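Local coordinates for malate Synthase (Haloferax volcanii, PDB 3OYZ), which catalyses the magnesium-dependent Claisen condensation of acetyl-CoA with glyoxylate and the hydrolysis of malyl-CoA to malate and CoA in the glyoxylate cycle, at residues Glu211-Thr216 / Gln249-Leu254; Leu185-Glu190 / Val226-Pro231. One frame throughout, in Å; residues are numbered along the deposited sequence. Where two conformers were deposited one is given.

Interaction 1: residues Glu211-Thr216 / Gln249-Leu254. With K (potassium ion), chain F.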
loop_
_atom_site.group_PDB
_atom_site.type_symbol
_atom_site.label_atom_id
_atom_site.label_comp_id
_atom_site.label_asym_id
_atom_site.label_seq_id
_atom_site.Cartn_x
_atom_site.Cartn_y
_atom_site.Cartn_z
ATOM N N GLU A 211 -0.702 -4.675 2.467
ATOM C CA GLU A 211 -1.459 -3.649 1.715
ATOM C C GLU A 211 -2.912 -3.992 1.502
ATOM O O GLU A 211 -3.769 -3.096 1.580
ATOM C CB GLU A 211 -0.867 -3.328 0.329
ATOM C CG GLU A 211 0.600 -2.867 0.398
ATOM C CD GLU A 211 1.622 -4.013 0.442
ATOM O OE1 GLU A 211 1.230 -5.221 0.540
ATOM O OE2 GLU A 211 2.837 -3.694 0.437
ATOM N N LEU A 212 -3.203 -5.275 1.285
ATOM C CA LEU A 212 -4.604 -5.664 1.189
ATOM C C LEU A 212 -5.364 -5.293 2.457
ATOM O O LEU A 212 -6.460 -4.782 2.376
ATOM C CB LEU A 212 -4.766 -7.155 0.898
ATOM C CG LEU A 212 -6.179 -7.695 0.942
ATOM C CD1 LEU A 212 -7.207 -7.069 -0.035
ATOM C CD2 LEU A 212 -6.232 -9.237 0.972
ATOM N N ARG A 213 -4.769 -5.576 3.611
ATOM C CA ARG A 213 -5.405 -5.347 4.892
ATOM C C ARG A 213 -5.510 -3.858 5.166
ATOM O O ARG A 213 -6.588 -3.412 5.557
ATOM C CB ARG A 213 -4.567 -6.070 5.976
ATOM C CG ARG A 213 -4.663 -7.608 5.913
ATOM C CD ARG A 213 -3.950 -8.210 7.156
ATOM N NE ARG A 213 -2.530 -8.336 6.884
ATOM C CZ ARG A 213 -1.511 -8.039 7.682
ATOM N NH1 ARG A 213 -1.648 -7.617 8.943
ATOM N NH2 ARG A 213 -0.304 -8.290 7.197
ATOM N N HIS A 214 -4.464 -3.103 4.814
ATOM C CA HIS A 214 -4.549 -1.657 4.828
ATOM C C HIS A 214 -5.729 -1.121 4.001
ATOM O O HIS A 214 -6.547 -0.329 4.498
ATOM C CB HIS A 214 -3.268 -0.944 4.376
ATOM C CG HIS A 214 -3.415 0.549 4.321
ATOM N ND1 HIS A 214 -3.172 1.361 5.422
ATOM C CD2 HIS A 214 -3.828 1.372 3.332
ATOM C CE1 HIS A 214 -3.330 2.626 5.066
ATOM N NE2 HIS A 214 -3.769 2.663 3.818
ATOM N N ASN A 215 -5.802 -1.538 2.751
ATOM C CA ASN A 215 -6.903 -1.106 1.857
ATOM C C ASN A 215 -8.311 -1.528 2.256
ATOM O O ASN A 215 -9.239 -0.748 2.033
ATOM C CB ASN A 215 -6.593 -1.573 0.434
ATOM C CG ASN A 215 -5.282 -0.951 -0.091
ATOM O OD1 ASN A 215 -4.717 0.001 0.494
ATOM N ND2 ASN A 215 -4.685 -1.639 -1.042
ATOM N N THR A 216 -8.442 -2.690 2.923
ATOM C CA THR A 216 -9.767 -3.177 3.346
ATOM C C THR A 216 -10.156 -2.393 4.608
ATOM O O THR A 216 -11.244 -1.888 4.721
ATOM C CB THR A 216 -9.653 -4.636 3.700
ATOM O OG1 THR A 216 -9.183 -5.271 2.488
ATOM C CG2 THR A 216 -11.108 -5.167 4.127
ATOM N N GLN A 249 -4.634 -4.982 14.183
ATOM C CA GLN A 249 -5.234 -3.949 15.018
ATOM C C GLN A 249 -4.457 -2.652 14.747
ATOM O O GLN A 249 -5.024 -1.554 14.843
ATOM C CB GLN A 249 -5.178 -4.380 16.508
ATOM C CG GLN A 249 -6.201 -5.527 16.823
ATOM C CD GLN A 249 -5.798 -6.399 18.044
ATOM O OE1 GLN A 249 -4.930 -6.011 18.821
ATOM N NE2 GLN A 249 -6.422 -7.543 18.198
ATOM N N ALA A 250 -3.181 -2.746 14.437
ATOM C CA ALA A 250 -2.433 -1.495 14.161
ATOM C C ALA A 250 -2.765 -0.887 12.786
ATOM O O ALA A 250 -2.376 0.256 12.526
ATOM C CB ALA A 250 -0.933 -1.685 14.281
ATOM N N LYS A 251 -3.495 -1.637 11.954
ATOM C CA LYS A 251 -4.009 -1.169 10.653
ATOM C C LYS A 251 -5.473 -0.760 10.802
ATOM O O LYS A 251 -6.088 -0.301 9.852
ATOM C CB LYS A 251 -3.933 -2.287 9.596
ATOM C CG LYS A 251 -2.514 -2.838 9.349
ATOM C CD LYS A 251 -2.494 -3.923 8.285
ATOM C CE LYS A 251 -1.112 -4.169 7.694
ATOM N NZ LYS A 251 0.076 -3.894 8.543
ATOM N N GLY A 252 -6.063 -0.939 11.987
ATOM C CA GLY A 252 -7.482 -0.615 12.169
ATOM C C GLY A 252 -8.401 -1.759 11.735
ATOM O O GLY A 252 -9.604 -1.595 11.536
ATOM N N MET A 253 -7.838 -2.937 11.530
ATOM C CA MET A 253 -8.647 -4.111 11.205
ATOM C C MET A 253 -8.822 -4.941 12.488
ATOM O O MET A 253 -7.932 -5.671 12.906
ATOM C CB MET A 253 -7.950 -4.921 10.113
ATOM C CG MET A 253 -8.642 -6.200 9.665
ATOM S SD MET A 253 -7.706 -6.883 8.218
ATOM C CE MET A 253 -8.745 -6.003 7.047
ATOM N N LEU A 254 -9.938 -4.751 13.176
ATOM C CA LEU A 254 -9.996 -5.201 14.587
ATOM C C LEU A 254 -10.663 -6.554 14.683
ATOM O O LEU A 254 -10.767 -7.105 15.782
ATOM C CB LEU A 254 -10.753 -4.172 15.436
ATOM C CG LEU A 254 -10.232 -2.732 15.422
ATOM C CD1 LEU A 254 -11.022 -1.755 16.324
ATOM C CD2 LEU A 254 -8.712 -2.578 15.691
HETATM K K K F . -10.815 0.459 9.807
#

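Interaction 2: residues Leu185-Glu190 / Val226-Pro231. With PYR (pyruvic acid), chain C.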
loop_
_atom_site.group_PDB
_atom_site.type_symbol
_atom_site.label_atom_id
_atom_site.label_comp_id
_atom_site.label_asym_id
_atom_site.label_seq_id
_atom_site.Cartn_x
_atom_site.Cartn_y
_atom_site.Cartn_z
ATOM N N LEU A 185 -19.896 -6.175 6.488
ATOM C CA LEU A 185 -18.475 -6.415 6.711
ATOM C C LEU A 185 -17.768 -6.513 5.339
ATOM O O LEU A 185 -18.316 -7.058 4.336
ATOM C CB LEU A 185 -18.198 -7.783 7.390
ATOM C CG LEU A 185 -19.013 -7.990 8.687
ATOM C CD1 LEU A 185 -18.823 -9.426 9.159
ATOM C CD2 LEU A 185 -18.347 -7.089 9.712
ATOM N N LEU A 186 -16.529 -6.036 5.362
ATOM C CA LEU A 186 -15.635 -6.246 4.226
ATOM C C LEU A 186 -14.575 -7.153 4.793
ATOM O O LEU A 186 -13.817 -6.753 5.701
ATOM C CB LEU A 186 -14.964 -4.919 3.807
ATOM C CG LEU A 186 -15.989 -3.811 3.493
ATOM C CD1 LEU A 186 -15.151 -2.490 3.135
ATOM C CD2 LEU A 186 -16.979 -4.331 2.394
ATOM N N VAL A 187 -14.480 -8.356 4.231
ATOM C CA VAL A 187 -13.666 -9.357 4.923
ATOM C C VAL A 187 -12.595 -9.840 3.991
ATOM O O VAL A 187 -12.932 -10.270 2.927
ATOM C CB VAL A 187 -14.520 -10.617 5.324
ATOM C CG1 VAL A 187 -13.707 -11.617 6.123
ATOM C CG2 VAL A 187 -15.757 -10.203 6.101
ATOM N N ASP A 188 -11.307 -9.789 4.332
ATOM C CA ASP A 188 -10.304 -10.318 3.418
ATOM C C ASP A 188 -10.340 -11.839 3.309
ATOM O O ASP A 188 -10.524 -12.515 4.332
ATOM C CB ASP A 188 -8.913 -9.894 3.859
ATOM C CG ASP A 188 -8.694 -8.413 3.595
ATOM O OD1 ASP A 188 -9.375 -7.952 2.660
ATOM O OD2 ASP A 188 -7.963 -7.739 4.309
ATOM N N GLY A 189 -10.100 -12.335 2.097
ATOM C CA GLY A 189 -9.959 -13.753 1.882
ATOM C C GLY A 189 -8.585 -14.038 1.332
ATOM O O GLY A 189 -8.444 -14.244 0.150
ATOM N N GLU A 190 -7.589 -14.128 2.197
ATOM C CA GLU A 190 -6.202 -14.215 1.746
ATOM C C GLU A 190 -5.898 -15.424 0.875
ATOM O O GLU A 190 -4.980 -15.348 0.055
ATOM C CB GLU A 190 -5.199 -14.119 2.887
ATOM C CG GLU A 190 -4.781 -12.703 3.293
ATOM C CD GLU A 190 -5.664 -12.082 4.366
ATOM O OE1 GLU A 190 -6.776 -12.620 4.525
ATOM O OE2 GLU A 190 -5.298 -11.053 4.991
ATOM N N VAL A 226 -17.311 -2.536 8.338
ATOM C CA VAL A 226 -16.356 -2.979 9.360
ATOM C C VAL A 226 -15.395 -3.939 8.691
ATOM O O VAL A 226 -15.907 -4.853 8.036
ATOM C CB VAL A 226 -17.142 -3.739 10.441
ATOM C CG1 VAL A 226 -16.158 -4.337 11.511
ATOM C CG2 VAL A 226 -18.073 -2.737 11.044
ATOM N N ALA A 227 -14.082 -3.795 8.918
ATOM C CA ALA A 227 -13.041 -4.563 8.225
ATOM C C ALA A 227 -12.695 -5.768 9.108
ATOM O O ALA A 227 -12.553 -5.573 10.313
ATOM C CB ALA A 227 -11.752 -3.728 8.045
ATOM N N VAL A 228 -12.561 -6.969 8.543
ATOM C CA VAL A 228 -12.211 -8.225 9.221
ATOM C C VAL A 228 -11.123 -8.874 8.376
ATOM O O VAL A 228 -11.223 -8.979 7.166
ATOM C CB VAL A 228 -13.467 -9.206 9.254
ATOM C CG1 VAL A 228 -13.175 -10.583 9.884
ATOM C CG2 VAL A 228 -14.686 -8.514 9.924
ATOM N N ASP A 229 -10.084 -9.413 8.998
ATOM C CA ASP A 229 -9.071 -10.218 8.343
ATOM C C ASP A 229 -9.519 -11.654 8.027
ATOM O O ASP A 229 -10.484 -12.189 8.642
ATOM C CB ASP A 229 -7.746 -10.165 9.114
ATOM C CG ASP A 229 -6.548 -10.554 8.228
ATOM O OD1 ASP A 229 -6.622 -10.454 6.978
ATOM O OD2 ASP A 229 -5.509 -10.973 8.765
ATOM N N GLY A 230 -8.745 -12.286 7.137
ATOM C CA GLY A 230 -9.086 -13.568 6.563
ATOM C C GLY A 230 -8.492 -14.649 7.452
ATOM O O GLY A 230 -7.975 -14.350 8.529
ATOM N N PRO A 231 -8.528 -15.894 6.962
ATOM C CA PRO A 231 -8.234 -17.013 7.866
ATOM C C PRO A 231 -6.745 -17.207 8.151
ATOM O O PRO A 231 -5.862 -16.937 7.325
ATOM C CB PRO A 231 -8.859 -18.204 7.162
ATOM C CG PRO A 231 -8.842 -17.794 5.723
ATOM C CD PRO A 231 -9.249 -16.346 5.763
HETATM C C PYR C . -10.311 -17.331 1.377
HETATM O O PYR C . -10.392 -17.498 0.113
HETATM O OXT PYR C . -9.245 -16.919 1.964
HETATM C CA PYR C . -11.494 -17.480 2.104
HETATM O O3 PYR C . -12.606 -17.770 1.490
HETATM C CB PYR C . -11.506 -17.226 3.565
#

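Interaction 1: residues Glu211-Thr216 / Gln249-Leu254
Arg213, on helix 210-223, meets both Lys251 and Met253 of the loop before strand 255-258, and its side chain maps most of the contact. CB touches both, 3.8 Å from Lys251 CD and 3.9 Å from Met253 SD. CG and CD run on past that sulfur, the two side chains crossing at about a right angle. The chain then bends (chi3 -85°), and the guanidinium turns one face to Lys251, whose CE sits above its plane, offset toward the rim and nearest NH1 at 3.7 Å. Arg213 NH1 and Lys251 NZ are 4.1 Å apart, a like-charge approach that is probably offset because both form salt bridges with Asp247; Asn248 also accepts a hydrogen bond from NH1, and Ala208 O one from NH2.

Met253 works from the loop side. With CG anti to the backbone N (chi1 179°) and the chain extended up to SD, its methyl CE reaches the helix, 3.7 Å from Arg213 O and equally close to Thr216 CB. Between these segments the evidence is thus for van der Waals packing, with 293 Å² buried in all.

The loop itself is shaped by a Schellman motif closing helix 238-249: Gly252 has positive phi (84°), where a CB would jam against the preceding carbonyl oxygen. Helix 210-223 and this loop belong to the outer helical layer of the TIM barrel, where Gly252 O binds potassium at 2.9 Å together with Ser217, Ser221 and, from a second subunit, Met197 O.

Interaction 2: residues Leu185-Glu190 / Val226-Pro231
Leu185 pairs with Val226, Leu186 with Ala227 and Val187 with Val228 in parallel register, the strand axes 4.8 Å apart at closest and 22° from parallel. Three backbone hydrogen bonds set that register: Leu186 N to Val226 O, Val228 N to Leu186 O and Asp188 N to Val228 O, all within 3.1 Å.

Apolar packing lies on the face carrying Leu185, Val187, Val226 and Val228. Leu185 CD2 reaches Val226 CB at 3.6 Å, while Val187 CG1 lies alongside Val228 CG1, 3.9 Å away.

Acidic groups gather at the C-terminal ends. A bend at chi2 (90°) brings the Glu190 carboxylate to Asp229, with OE2 2.5 Å from Asp229 OD1, a spacing at which one of the two acids probably carries a proton; their planes are 68° apart. Arg244 forms salt bridges with both acids, and Gly230 N donates to Asp229 OD1 from above the carboxylate plane (2.8 Å). An alanine in place of Asp229 would probably leave Gly230 N without its side-chain acceptor and Arg244 with one salt bridge fewer.

Ligand contacts come last: Pro231 CD packs 3.3 Å from the pyruvate methyl CB, and Gly189, at the N-cap position of helix 190-197, borders the pyruvate carboxylate. The pair thus belongs to the parallel sheet of the TIM barrel, its C-terminal ends at the pyruvate pocket; strands 152-157 and 255-258 flank it, and helix 210-223 packs against Asp188 and Asp229.

In the fold
Both interactions are buried, but interaction 2 lies deeper, its centre about 8 Å from that of the chain against about 16 Å for interaction 1. Their segments alternate along the sequence, and helix 210-223 leads directly into strand 226-229. The two layers touch: Thr216 OG1 lies 2.7 Å from Asp188 OD1, a probable hydrogen bond, and Met253 SD packs 3.4 Å from Asp229 CB. Chemistry follows position. Interaction 2 relies on strand-to-strand backbone bonding and carries acids and pyruvate contacts at the strand ends; interaction 1, in the helical layer and close to a second subunit, joins its segments through side-chain packing and contributes Gly252 O to a potassium site.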